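Local atomic coordinates of FAD:protein FMN transferase (Pseudomonas stutzeri ATCC 14405 = CCUG 16156, PDB entry 5MGY), a protein that probably catalyses the magnesium-dependent transfer of FMN from FAD to a threonine side chain of a target protein, releasing AMP. Residues Arg64-Pro69 with Ala150-Phe155; Gly71-Met76 with Arg144-Val149; Asn156-Gly161 with Ser266-Asp271; Thr184-Ala189 with Gly223-Gly228; Leu280-Gly285 with Phe298-Gly303. All coordinates share one frame; numbering follows the deposited sequence.

Contact 1: Arg64-Pro69 with Ala150-Phe155; sequences RFNALP and ALQLDF
Phe65 and Asn66, near the C-terminal end of helix 61-67, meet Leu151, Gln152 and Leu153 of an extended loop. That loop leads from strand 144-147 to helix 159-173. At the end of helix 61-67 the side-chain amide of Asn66 makes a pair of hydrogen bonds to both main-chain groups of Leu153, much as a neighbouring strand would. Phe65 comes first along the helix. Its CG stands anti to the backbone N (chi1 -172°), which carries the ring toward the loop. The CD1 methyl of Leu153 meets the ring at a slant, 3.8 Å from Phe65 CE2. Leu138 of strand 138-141 adds to this apolar group.

Asn66 follows and does the polar work. Asn66 OD1 accepts from Leu153 N at 2.8 Å, and the donor stands above the carbonyl plane of the amide, 43° out of it. Asn66 ND2 donates to Leu153 O at 3.1 Å. This bond lies in the plane of the Leu153 carbonyl and uses one of its lone pairs. The two bonds need oxygen on one side and nitrogen on the other, which fixes the rotation of the buried amide. ND2 has a further partner in Glu63 OE2. The main-chain oxygen of Asn66 receives a weak bond from Gln152 NE2 at 3.4 Å. Past the helix end, Leu68 turns its carbonyl to Lys147, whose NZ also bonds Phe65 O and Leu151 O.

Contact 2: Gly71-Met76 with Arg144-Val149; sequences GSCEPM and RLCKAV
The guanidinium of Arg144 has Cys73 CB over one face, 3.4 Å above the plane and offset toward the rim. Arg144 NH2 comes nearest, 3.5 Å from Cys73 CB. Bends at chi2 and chi3 fold the arginine chain back across the neighbouring strand, and its CG lies against Pro75 on the way. At the polar end, NH1 forms a salt bridge with Asp141.

Beside the guanidinium is the disulfide. Cys73 SG and Cys146 SG are joined at 2.1 Å, with a torsion of 117° about the S-S bond. Both sulfurs sit beside their own backbone N and anti to the carbonyl carbon (chi1 -69° in Cys73). The two cysteines form a non-hydrogen-bonded pair of an antiparallel sheet, so the bridge is a cross-strand disulfide. Strand 73-75 is an outer strand of this small three-stranded sheet, strand 144-147 is the middle one, and strand 138-141 completes it.

The next pair is hydrogen-bonded. Glu74 N reaches Leu145 O at 3.1 Å, and Leu145 N reaches Glu74 O at 3.0 Å. Lys147 N donates to Ser72 O at 2.8 Å. Gly71 N adds a weak bond to Lys147 O, bent at the hydrogen. Glu74 and Leu145 point to the other face from the disulfide. Glu74 OE2 there forms a salt bridge with Arg64. Met76 crosses Leu145 at a slant, with Met76 CG 3.8 Å from Leu145 CB, and both residues touch Phe65 of helix 61-67.

Contact 3: Asn156-Gly161 with Ser266-Asp271; sequences NSIAAG and STLRAD. With MG (magnesium ion), chain I.
Asp271 faces Ser157 and Gly161 at the magnesium site, where the start of helix 159-173 meets the first turns of helix 267-292. With chi1 at -162° the aspartate carboxylate points away from its own amide nitrogen and across to the other segment. The two oxygens then divide the work. Asp271 OD2 binds the magnesium ion at 2.4 Å. Asp271 OD1 accepts from Gly161 N at 3.0 Å, and that donor lies above the carboxylate plane, 36° out of it. The first turn of a helix thus steadies a metal ligand. Ser157 contributes its carbonyl oxygen, not its hydroxyl, with Ser157 O 2.4 Å from the magnesium ion. Thr275 OG1, one turn farther along helix 267-292, is the third protein ligand.

Away from the metal, Ile158 and Leu268 meet at a slant, with Ile158 CG2 3.9 Å from Leu268 CD2. Gly161 has no side chain, and its backbone approaches helix 267-292 closely there. Gly161 O is 3.4 Å from Thr267 CB, while Thr267 OG1 turns to Asp165. Ser266 is the N-cap of helix 267-292: Ser266 OG accepts from Arg269 N at 3.2 Å.

Contact 4: Thr184-Ala189 with Gly223-Gly228; sequences TGELKA and GVSTSG
Ser225 OG donates to Glu186 OE2 at 2.9 Å, using the anti lone pair of the carboxylate, the one turned away from the other oxygen. A chi1 of 164° turns the serine hydroxyl to Glu186. The glutamate chain bends at chi2 (61°), and the bend brings its carboxylate over to the neighbouring strand.

Two backbone bonds join Leu187 and Val224, a hydrogen-bonded antiparallel pair. Leu187 N donates to Val224 O at 3.1 Å, and Val224 N donates to Leu187 O at 2.7 Å. The side chains of this pair share one face, with Leu187 CD1 4.3 Å from Val224 CB. On the opposite face Lys188 passes over Gly223, with Lys188 CB 3.6 Å from Gly223 CA. CB, CG and CD of the extended lysine chain run along the glycine backbone. Lys188 NZ goes on to bond Lys265 O.

Farther out, the same face meets the helices, where Ser225 touches Ser274 and Glu186 touches Ala160. The Glu186 side chain lies about 5 Å from the bound magnesium ion. The sheet therefore places the glutamate and serine next to Asp271, a ligand of that ion. Strands 186-190 and 222-227 are neighbours in the middle of the large antiparallel sheet of this ApbE-family protein, and here they form the sheet side of its magnesium site.

Contact 5: Leu280-Gly285 with Phe298-Gly303; sequences LGPEKG and FVVREG
Helix 267-292 packs against strand 295-301, the strand that follows it in the chain, through Pro282 and Gly285 on the helix and Phe298 and Val300 on the strand. This is a helix laid across a face of the large antiparallel sheet. The local axes run 9.3 Å apart at 115°.

Pro282 meets the strand with its ring. Pro282 CB is 3.7 Å from Val300 CG2, and Pro282 CG is 4.0 Å from Val300 CG1. Both methyls of the valine thus bear on the proline. Phe298 holds its ring beside the backbone N (chi1 -65°), and from there it reaches the backbone of Gly285. Phe298 CZ lies 3.7 Å from Gly285 C, while Phe298 CE1 lies 4.0 Å from Gly285 CA. The glycine exposes bare backbone to the ring, and the ring approaches it obliquely. Leu277 and Leu286 of the helix and Leu257 and Val260 of strand 257-264 also touch this phenylalanine.

The helix is kinked here. The nitrogens of Pro282 and Glu283 make no bond to the preceding turn, and the proline nitrogen has no hydrogen to give. The helical bonding resumes with Gly285 N to Gly281 O at 2.7 Å. The kink and the proline ring fall on the part of the helix that faces Val300. Apolar side chains and the peptide backbone of Gly285 meet here, with no polar pair between the segments, so packing and burial rather than directed bonds hold the helix to the sheet.

The five contacts run from an outlying small sheet to the large one. Contact 2 is nested in the chain inside contact 1. Their centres are 9 Å apart, and the two touch. Segment 150-155 of contact 1 leads directly into segment 156-161 of contact 3; the centres of these contacts are 20 Å apart. Contact 4 is nested inside contact 3, with centres 8 Å apart. Contact 3 holds two of the ligands of the magnesium ion, and contact 4 lies beside it. Contact 5 shares helix 267-292 with contact 3 and the large antiparallel sheet with contact 4. Its centre is 21 Å from that of contact 3 and 19 Å from that of contact 4. The metal site thus lies where helix starts, sheet and the disulfide-bearing region's outgoing loop converge.

Contact 1: Arg64-Pro69 with Ala150-Phe155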
# COMPACT_ATOMS: atom_id res chain seq x y z
N ARG A 64 -8.10 18.64 -7.41
CA ARG A 64 -8.68 19.92 -7.12
C ARG A 64 -8.00 20.53 -5.87
O ARG A 64 -7.60 21.69 -5.89
CB ARG A 64 -10.18 19.76 -6.93
CG ARG A 64 -10.94 21.07 -6.85
CD ARG A 64 -12.41 20.85 -6.60
NE ARG A 64 -12.70 20.57 -5.18
CZ ARG A 64 -13.16 19.43 -4.68
NH1 ARG A 64 -13.38 18.39 -5.51
NH2 ARG A 64 -13.39 19.31 -3.36
N PHE A 65 -7.86 19.73 -4.80
CA PHE A 65 -7.08 20.11 -3.59
C PHE A 65 -5.61 20.47 -3.88
O PHE A 65 -5.09 21.47 -3.41
CB PHE A 65 -7.09 19.01 -2.56
CG PHE A 65 -6.49 19.42 -1.26
CD1 PHE A 65 -7.16 20.32 -0.45
CD2 PHE A 65 -5.25 18.95 -0.87
CE1 PHE A 65 -6.61 20.74 0.73
CE2 PHE A 65 -4.69 19.37 0.30
CZ PHE A 65 -5.37 20.26 1.10
N ASN A 66 -4.97 19.67 -4.71
CA ASN A 66 -3.56 19.92 -5.05
C ASN A 66 -3.33 21.19 -5.82
O ASN A 66 -2.27 21.76 -5.71
CB ASN A 66 -2.95 18.74 -5.84
CG ASN A 66 -2.77 17.51 -5.00
OD1 ASN A 66 -3.01 17.49 -3.79
ND2 ASN A 66 -2.41 16.44 -5.66
N ALA A 67 -4.32 21.64 -6.59
CA ALA A 67 -4.14 22.88 -7.37
C ALA A 67 -4.19 24.14 -6.51
O ALA A 67 -3.63 25.14 -6.89
CB ALA A 67 -5.14 22.96 -8.46
N LEU A 68 -4.81 24.07 -5.34
CA LEU A 68 -4.99 25.21 -4.49
C LEU A 68 -3.69 25.76 -3.91
O LEU A 68 -2.70 25.08 -3.86
CB LEU A 68 -5.96 24.86 -3.38
CG LEU A 68 -7.49 25.04 -3.53
CD1 LEU A 68 -8.07 25.10 -4.94
CD2 LEU A 68 -8.21 23.99 -2.74
N PRO A 69 -3.68 27.04 -3.53
CA PRO A 69 -2.51 27.70 -2.98
C PRO A 69 -2.41 27.53 -1.47
O PRO A 69 -3.41 27.27 -0.81
CB PRO A 69 -2.82 29.16 -3.28
CG PRO A 69 -4.28 29.25 -3.03
CD PRO A 69 -4.80 28.01 -3.70
N ALA A 150 1.82 25.07 0.03
CA ALA A 150 1.23 24.54 -1.25
C ALA A 150 1.38 23.05 -1.40
O ALA A 150 2.03 22.61 -2.36
CB ALA A 150 1.82 25.23 -2.51
N LEU A 151 0.74 22.30 -0.51
CA LEU A 151 0.81 20.82 -0.51
C LEU A 151 0.22 20.14 -1.73
O LEU A 151 -0.86 20.51 -2.24
CB LEU A 151 0.11 20.20 0.72
CG LEU A 151 0.72 20.47 2.11
CD1 LEU A 151 -0.09 19.80 3.21
CD2 LEU A 151 2.17 20.05 2.19
N GLN A 152 0.91 19.12 -2.17
CA GLN A 152 0.32 18.22 -3.13
C GLN A 152 0.31 16.79 -2.55
O GLN A 152 1.36 16.25 -2.19
CB GLN A 152 1.05 18.35 -4.42
CG GLN A 152 1.05 19.79 -4.87
CD GLN A 152 1.36 19.89 -6.36
OE1 GLN A 152 2.50 19.64 -6.79
NE2 GLN A 152 0.34 20.22 -7.15
N LEU A 153 -0.89 16.24 -2.43
CA LEU A 153 -1.10 14.93 -1.88
C LEU A 153 -0.99 13.85 -2.90
O LEU A 153 -1.16 14.08 -4.10
CB LEU A 153 -2.45 14.87 -1.22
CG LEU A 153 -2.66 15.92 -0.11
CD1 LEU A 153 -3.96 15.67 0.65
CD2 LEU A 153 -1.49 15.97 0.83
N ASP A 154 -0.62 12.67 -2.42
CA ASP A 154 -0.54 11.42 -3.20
C ASP A 154 -0.87 10.25 -2.25
O ASP A 154 -0.26 10.09 -1.20
CB ASP A 154 0.86 11.20 -3.82
CG ASP A 154 0.89 10.05 -4.84
OD1 ASP A 154 1.42 10.19 -5.99
OD2 ASP A 154 0.34 9.00 -4.50
N PHE A 155 -1.82 9.43 -2.65
CA PHE A 155 -2.35 8.45 -1.77
C PHE A 155 -1.88 7.05 -2.11
O PHE A 155 -2.36 6.08 -1.52
CB PHE A 155 -3.92 8.56 -1.80
CG PHE A 155 -4.45 9.73 -1.00
CD1 PHE A 155 -4.42 9.72 0.40
CD2 PHE A 155 -4.92 10.83 -1.66
CE1 PHE A 155 -4.86 10.81 1.11
CE2 PHE A 155 -5.37 11.93 -0.95
CZ PHE A 155 -5.33 11.93 0.44

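Contact 2: Gly71-Met76 with Arg144-Val149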
# COMPACT_ATOMS: atom_id res chain seq x y z
N GLY A 71 -2.44 28.13 2.45
CA GLY A 71 -3.51 28.74 3.25
C GLY A 71 -4.92 28.29 2.98
O GLY A 71 -5.79 28.67 3.74
N SER A 72 -5.16 27.48 1.95
CA SER A 72 -6.50 27.05 1.60
C SER A 72 -7.08 26.01 2.54
O SER A 72 -6.35 25.14 2.97
CB SER A 72 -6.52 26.47 0.19
OG SER A 72 -6.35 27.52 -0.75
N CYS A 73 -8.36 26.17 2.92
CA CYS A 73 -9.28 25.13 3.38
C CYS A 73 -10.29 24.89 2.25
O CYS A 73 -10.82 25.82 1.66
CB CYS A 73 -9.99 25.51 4.67
SG CYS A 73 -8.87 25.57 6.10
N GLU A 74 -10.54 23.63 1.94
CA GLU A 74 -11.37 23.24 0.84
C GLU A 74 -12.19 22.03 1.24
O GLU A 74 -11.63 21.05 1.78
CB GLU A 74 -10.50 22.90 -0.32
CG GLU A 74 -11.24 22.40 -1.54
CD GLU A 74 -11.88 23.51 -2.39
OE1 GLU A 74 -11.82 24.70 -2.00
OE2 GLU A 74 -12.40 23.20 -3.49
N PRO A 75 -13.52 22.05 0.99
CA PRO A 75 -14.30 20.83 1.34
C PRO A 75 -13.83 19.60 0.54
O PRO A 75 -13.44 19.72 -0.64
CB PRO A 75 -15.75 21.23 1.01
CG PRO A 75 -15.75 22.70 0.87
CD PRO A 75 -14.39 23.08 0.39
N MET A 76 -13.81 18.45 1.20
CA MET A 76 -13.34 17.19 0.57
C MET A 76 -14.21 16.02 0.97
O MET A 76 -14.76 15.97 2.09
CB MET A 76 -11.88 16.83 0.96
CG MET A 76 -10.81 17.81 0.54
SD MET A 76 -10.66 17.97 -1.22
CE MET A 76 -9.83 16.47 -1.58
N ARG A 144 -13.65 19.90 5.89
CA ARG A 144 -12.62 20.56 5.05
C ARG A 144 -11.23 19.97 5.32
O ARG A 144 -10.98 19.52 6.44
CB ARG A 144 -12.62 22.07 5.30
CG ARG A 144 -13.88 22.79 4.85
CD ARG A 144 -14.44 23.76 5.88
NE ARG A 144 -13.76 25.06 5.89
CZ ARG A 144 -13.04 25.58 6.90
NH1 ARG A 144 -12.88 24.92 8.06
NH2 ARG A 144 -12.47 26.79 6.77
N LEU A 145 -10.38 19.95 4.28
CA LEU A 145 -8.96 19.68 4.41
C LEU A 145 -8.26 20.98 4.29
O LEU A 145 -8.52 21.68 3.34
CB LEU A 145 -8.41 18.89 3.25
CG LEU A 145 -8.07 17.42 3.27
CD1 LEU A 145 -7.17 17.10 2.11
CD2 LEU A 145 -7.40 17.10 4.60
N CYS A 146 -7.30 21.27 5.17
CA CYS A 146 -6.59 22.52 5.13
C CYS A 146 -5.14 22.31 4.83
O CYS A 146 -4.55 21.28 5.21
CB CYS A 146 -6.78 23.25 6.42
SG CYS A 146 -8.53 23.54 6.65
N LYS A 147 -4.54 23.27 4.13
CA LYS A 147 -3.13 23.22 3.88
C LYS A 147 -2.44 24.53 4.16
O LYS A 147 -2.84 25.55 3.60
CB LYS A 147 -2.85 22.73 2.48
CG LYS A 147 -3.23 23.64 1.34
CD LYS A 147 -3.34 22.78 0.10
CE LYS A 147 -2.82 23.46 -1.12
NZ LYS A 147 -2.87 22.55 -2.29
N ALA A 148 -1.40 24.49 5.01
CA ALA A 148 -0.64 25.67 5.39
C ALA A 148 0.47 26.07 4.42
O ALA A 148 0.92 27.20 4.47
CB ALA A 148 -0.08 25.49 6.73
N VAL A 149 0.92 25.15 3.57
CA VAL A 149 1.85 25.41 2.48
C VAL A 149 1.22 24.86 1.20
O VAL A 149 0.24 24.17 1.27
CB VAL A 149 3.24 24.72 2.75
CG1 VAL A 149 3.80 24.99 4.15
CG2 VAL A 149 3.20 23.23 2.49

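Contact 3: Asn156-Gly161 with Ser266-Asp271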
# COMPACT_ATOMS: atom_id res chain seq x y z
N ASN A 156 -0.94 6.93 -3.05
CA ASN A 156 -0.59 5.63 -3.66
C ASN A 156 -0.00 4.68 -2.66
O ASN A 156 -0.19 3.51 -2.78
CB ASN A 156 0.35 5.76 -4.88
CG ASN A 156 -0.36 5.65 -6.24
OD1 ASN A 156 -1.35 4.96 -6.41
ND2 ASN A 156 0.22 6.28 -7.22
N SER A 157 0.65 5.17 -1.63
CA SER A 157 1.30 4.29 -0.67
C SER A 157 0.29 3.49 0.16
O SER A 157 0.64 2.37 0.63
CB SER A 157 2.26 5.09 0.22
OG SER A 157 1.55 6.03 0.97
N ILE A 158 -0.93 4.04 0.32
CA ILE A 158 -2.11 3.35 0.93
C ILE A 158 -3.41 3.00 0.12
O ILE A 158 -4.27 2.25 0.64
CB ILE A 158 -2.59 4.01 2.23
CG1 ILE A 158 -2.83 5.49 2.09
CG2 ILE A 158 -1.54 3.84 3.25
CD1 ILE A 158 -3.44 6.16 3.34
N ALA A 159 -3.56 3.49 -1.10
CA ALA A 159 -4.87 3.31 -1.85
C ALA A 159 -5.26 1.83 -2.06
O ALA A 159 -6.35 1.43 -1.72
CB ALA A 159 -4.87 4.03 -3.16
N ALA A 160 -4.34 1.02 -2.60
CA ALA A 160 -4.63 -0.39 -2.89
C ALA A 160 -5.07 -1.14 -1.64
O ALA A 160 -6.02 -1.89 -1.65
CB ALA A 160 -3.43 -1.06 -3.53
N GLY A 161 -4.40 -0.88 -0.55
CA GLY A 161 -4.82 -1.50 0.66
C GLY A 161 -6.16 -1.14 1.23
O GLY A 161 -6.81 -1.99 1.84
N SER A 266 -5.53 -4.83 9.23
CA SER A 266 -5.94 -3.80 8.31
C SER A 266 -4.99 -3.82 7.14
O SER A 266 -3.81 -3.55 7.33
CB SER A 266 -5.87 -2.45 9.01
OG SER A 266 -5.88 -1.44 8.07
N THR A 267 -5.48 -4.16 5.96
CA THR A 267 -4.68 -4.12 4.74
C THR A 267 -4.21 -2.68 4.41
O THR A 267 -3.24 -2.49 3.72
CB THR A 267 -5.55 -4.61 3.60
OG1 THR A 267 -6.26 -5.76 4.03
CG2 THR A 267 -4.75 -4.96 2.40
N LEU A 268 -4.97 -1.67 4.86
CA LEU A 268 -4.57 -0.28 4.67
C LEU A 268 -3.22 -0.06 5.40
O LEU A 268 -2.21 0.36 4.79
CB LEU A 268 -5.68 0.65 5.22
CG LEU A 268 -5.54 2.15 4.94
CD1 LEU A 268 -6.79 2.94 5.24
CD2 LEU A 268 -4.35 2.76 5.68
N ARG A 269 -3.23 -0.37 6.69
CA ARG A 269 -2.00 -0.38 7.55
C ARG A 269 -0.82 -1.17 6.99
O ARG A 269 0.30 -0.66 6.95
CB ARG A 269 -2.35 -0.79 9.01
CG ARG A 269 -3.12 0.37 9.65
CD ARG A 269 -3.07 0.56 11.14
NE ARG A 269 -1.73 0.74 11.75
CZ ARG A 269 -1.09 1.88 11.93
NH1 ARG A 269 0.07 1.88 12.55
NH2 ARG A 269 -1.57 3.03 11.48
N ALA A 270 -1.08 -2.36 6.46
CA ALA A 270 -0.00 -3.11 5.83
C ALA A 270 0.60 -2.37 4.64
O ALA A 270 1.78 -2.41 4.45
CB ALA A 270 -0.47 -4.51 5.41
N ASP A 271 -0.21 -1.68 3.85
CA ASP A 271 0.25 -1.02 2.62
C ASP A 271 1.11 0.18 3.03
O ASP A 271 2.10 0.53 2.34
CB ASP A 271 -1.00 -0.64 1.74
CG ASP A 271 -0.67 -0.34 0.25
OD1 ASP A 271 -1.59 0.16 -0.48
OD2 ASP A 271 0.48 -0.54 -0.21
MG MG I . 2.23 1.05 -0.49

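Contact 4: Thr184-Ala189 with Gly223-Gly228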
# COMPACT_ATOMS: atom_id res chain seq x y z
N THR A 184 -3.86 -5.25 -7.02
CA THR A 184 -2.47 -4.83 -7.38
C THR A 184 -1.46 -5.25 -6.35
O THR A 184 -0.60 -4.47 -5.96
CB THR A 184 -2.27 -3.31 -7.59
OG1 THR A 184 -2.20 -2.63 -6.34
CG2 THR A 184 -3.39 -2.73 -8.40
N GLY A 185 -1.60 -6.47 -5.87
CA GLY A 185 -0.63 -7.07 -4.99
C GLY A 185 -1.00 -7.06 -3.53
O GLY A 185 -0.75 -8.04 -2.85
N GLU A 186 -1.59 -5.99 -3.04
CA GLU A 186 -2.16 -6.00 -1.68
C GLU A 186 -3.31 -6.99 -1.63
O GLU A 186 -4.07 -7.11 -2.58
CB GLU A 186 -2.69 -4.60 -1.26
CG GLU A 186 -1.62 -3.65 -0.77
CD GLU A 186 -0.56 -3.35 -1.80
OE1 GLU A 186 -0.92 -3.32 -2.99
OE2 GLU A 186 0.63 -3.13 -1.42
N LEU A 187 -3.44 -7.70 -0.52
CA LEU A 187 -4.51 -8.63 -0.35
C LEU A 187 -4.83 -8.96 1.06
O LEU A 187 -4.06 -8.73 1.98
CB LEU A 187 -4.24 -9.89 -1.13
CG LEU A 187 -3.10 -10.85 -0.82
CD1 LEU A 187 -3.34 -11.70 0.43
CD2 LEU A 187 -2.89 -11.78 -2.04
N LYS A 188 -6.01 -9.55 1.21
CA LYS A 188 -6.47 -10.06 2.48
C LYS A 188 -7.42 -11.26 2.27
O LYS A 188 -8.16 -11.34 1.29
CB LYS A 188 -7.11 -8.93 3.26
CG LYS A 188 -7.66 -9.35 4.59
CD LYS A 188 -8.13 -8.17 5.44
CE LYS A 188 -8.79 -8.72 6.71
NZ LYS A 188 -9.50 -7.82 7.62
N ALA A 189 -7.39 -12.19 3.19
CA ALA A 189 -8.29 -13.29 3.12
C ALA A 189 -8.82 -13.64 4.48
O ALA A 189 -8.19 -13.35 5.50
CB ALA A 189 -7.58 -14.50 2.51
N GLY A 223 -4.44 -9.01 6.30
CA GLY A 223 -4.02 -8.46 5.00
C GLY A 223 -2.50 -8.43 4.90
O GLY A 223 -1.84 -8.43 5.91
N VAL A 224 -1.99 -8.42 3.68
CA VAL A 224 -0.57 -8.53 3.39
C VAL A 224 -0.24 -7.47 2.38
O VAL A 224 -1.01 -7.21 1.42
CB VAL A 224 -0.25 -9.91 2.77
CG1 VAL A 224 1.17 -10.04 2.21
CG2 VAL A 224 -0.44 -10.96 3.83
N SER A 225 0.94 -6.87 2.52
CA SER A 225 1.35 -5.92 1.52
C SER A 225 2.83 -6.03 1.33
O SER A 225 3.56 -6.10 2.32
CB SER A 225 0.99 -4.51 1.97
OG SER A 225 1.71 -3.55 1.21
N THR A 226 3.26 -5.97 0.07
CA THR A 226 4.67 -6.13 -0.27
C THR A 226 5.25 -4.95 -1.01
O THR A 226 4.98 -4.77 -2.14
CB THR A 226 4.91 -7.39 -1.14
OG1 THR A 226 4.40 -8.57 -0.49
CG2 THR A 226 6.42 -7.59 -1.35
N SER A 227 6.13 -4.19 -0.38
CA SER A 227 6.80 -3.10 -1.05
C SER A 227 8.06 -3.57 -1.76
O SER A 227 8.90 -4.21 -1.16
CB SER A 227 7.16 -2.01 -0.03
OG SER A 227 7.76 -0.89 -0.65
N GLY A 228 8.21 -3.22 -3.02
CA GLY A 228 9.33 -3.71 -3.79
C GLY A 228 9.14 -5.16 -4.21
O GLY A 228 8.19 -5.84 -3.78

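Contact 5: Leu280-Gly285 with Phe298-Gly303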
# COMPACT_ATOMS: atom_id res chain seq x y z
N LEU A 280 12.63 3.27 5.30
CA LEU A 280 13.58 3.28 6.43
C LEU A 280 14.84 2.48 6.15
O LEU A 280 15.93 2.85 6.58
CB LEU A 280 12.90 2.78 7.75
CG LEU A 280 12.05 3.80 8.51
CD1 LEU A 280 11.30 3.12 9.64
CD2 LEU A 280 12.90 4.97 9.01
N GLY A 281 14.65 1.40 5.40
CA GLY A 281 15.70 0.44 5.11
C GLY A 281 15.85 -0.72 6.07
O GLY A 281 15.20 -0.75 7.13
N PRO A 282 16.73 -1.68 5.72
CA PRO A 282 16.94 -2.91 6.53
C PRO A 282 17.22 -2.70 8.05
O PRO A 282 16.65 -3.40 8.88
CB PRO A 282 18.10 -3.63 5.85
CG PRO A 282 18.44 -2.83 4.61
CD PRO A 282 17.84 -1.46 4.77
N GLU A 283 18.04 -1.72 8.40
CA GLU A 283 18.33 -1.51 9.79
C GLU A 283 17.19 -0.79 10.48
O GLU A 283 16.57 -1.39 11.34
CB GLU A 283 19.61 -0.72 9.98
CG GLU A 283 20.90 -1.38 9.54
CD GLU A 283 22.10 -0.73 10.23
OE1 GLU A 283 21.93 0.31 10.93
OE2 GLU A 283 23.22 -1.25 10.10
N LYS A 284 16.92 0.48 10.13
CA LYS A 284 15.89 1.26 10.86
C LYS A 284 14.53 0.60 10.76
O LYS A 284 13.72 0.68 11.73
CB LYS A 284 15.82 2.69 10.37
CG LYS A 284 16.95 3.54 10.87
CD LYS A 284 17.23 4.77 10.05
CE LYS A 284 18.68 5.12 10.29
NZ LYS A 284 19.05 6.22 9.40
N GLY A 285 14.32 -0.05 9.60
CA GLY A 285 13.15 -0.86 9.34
C GLY A 285 12.84 -1.88 10.40
O GLY A 285 11.83 -1.79 11.10
N PHE A 298 11.63 -9.07 5.69
CA PHE A 298 12.51 -8.26 4.86
C PHE A 298 13.36 -9.04 3.85
O PHE A 298 13.74 -10.14 4.11
CB PHE A 298 13.48 -7.55 5.77
CG PHE A 298 12.86 -6.58 6.68
CD1 PHE A 298 13.08 -5.22 6.51
CD2 PHE A 298 12.05 -7.00 7.70
CE1 PHE A 298 12.49 -4.30 7.35
CE2 PHE A 298 11.47 -6.07 8.54
CZ PHE A 298 11.68 -4.72 8.37
N VAL A 299 13.64 -8.47 2.67
CA VAL A 299 14.56 -9.08 1.72
C VAL A 299 15.68 -8.10 1.41
O VAL A 299 15.52 -7.14 0.65
CB VAL A 299 13.87 -9.54 0.43
CG1 VAL A 299 14.86 -10.29 -0.45
CG2 VAL A 299 12.78 -10.52 0.78
N VAL A 300 16.83 -8.39 2.00
CA VAL A 300 18.02 -7.57 1.92
C VAL A 300 19.01 -8.24 1.01
O VAL A 300 19.30 -9.49 1.11
CB VAL A 300 18.67 -7.38 3.29
CG1 VAL A 300 19.75 -6.33 3.17
CG2 VAL A 300 17.64 -7.03 4.34
N ARG A 301 19.44 -7.40 0.08
CA ARG A 301 20.41 -7.72 -0.93
C ARG A 301 21.76 -7.55 -0.30
O ARG A 301 22.17 -6.46 0.07
CB ARG A 301 20.24 -6.76 -2.08
CG ARG A 301 21.47 -6.49 -2.88
CD ARG A 301 21.88 -7.71 -3.64
NE ARG A 301 21.41 -7.72 -5.02
CZ ARG A 301 22.25 -7.87 -6.06
NH1 ARG A 301 21.81 -7.93 -7.29
NH2 ARG A 301 23.55 -7.96 -5.91
N GLU A 302 22.42 -8.67 -0.14
CA GLU A 302 23.73 -8.69 0.49
C GLU A 302 24.67 -9.52 -0.35
O GLU A 302 24.33 -10.63 -0.73
CB GLU A 302 23.56 -9.25 1.92
CG GLU A 302 24.78 -9.32 2.80
CD GLU A 302 25.23 -8.01 3.48
OE1 GLU A 302 24.46 -7.16 4.02
OE2 GLU A 302 26.44 -7.84 3.46
N GLY A 303 25.82 -8.97 -0.67
CA GLY A 303 26.86 -9.67 -1.42
C GLY A 303 26.42 -10.48 -2.63
O GLY A 303 26.64 -11.69 -2.71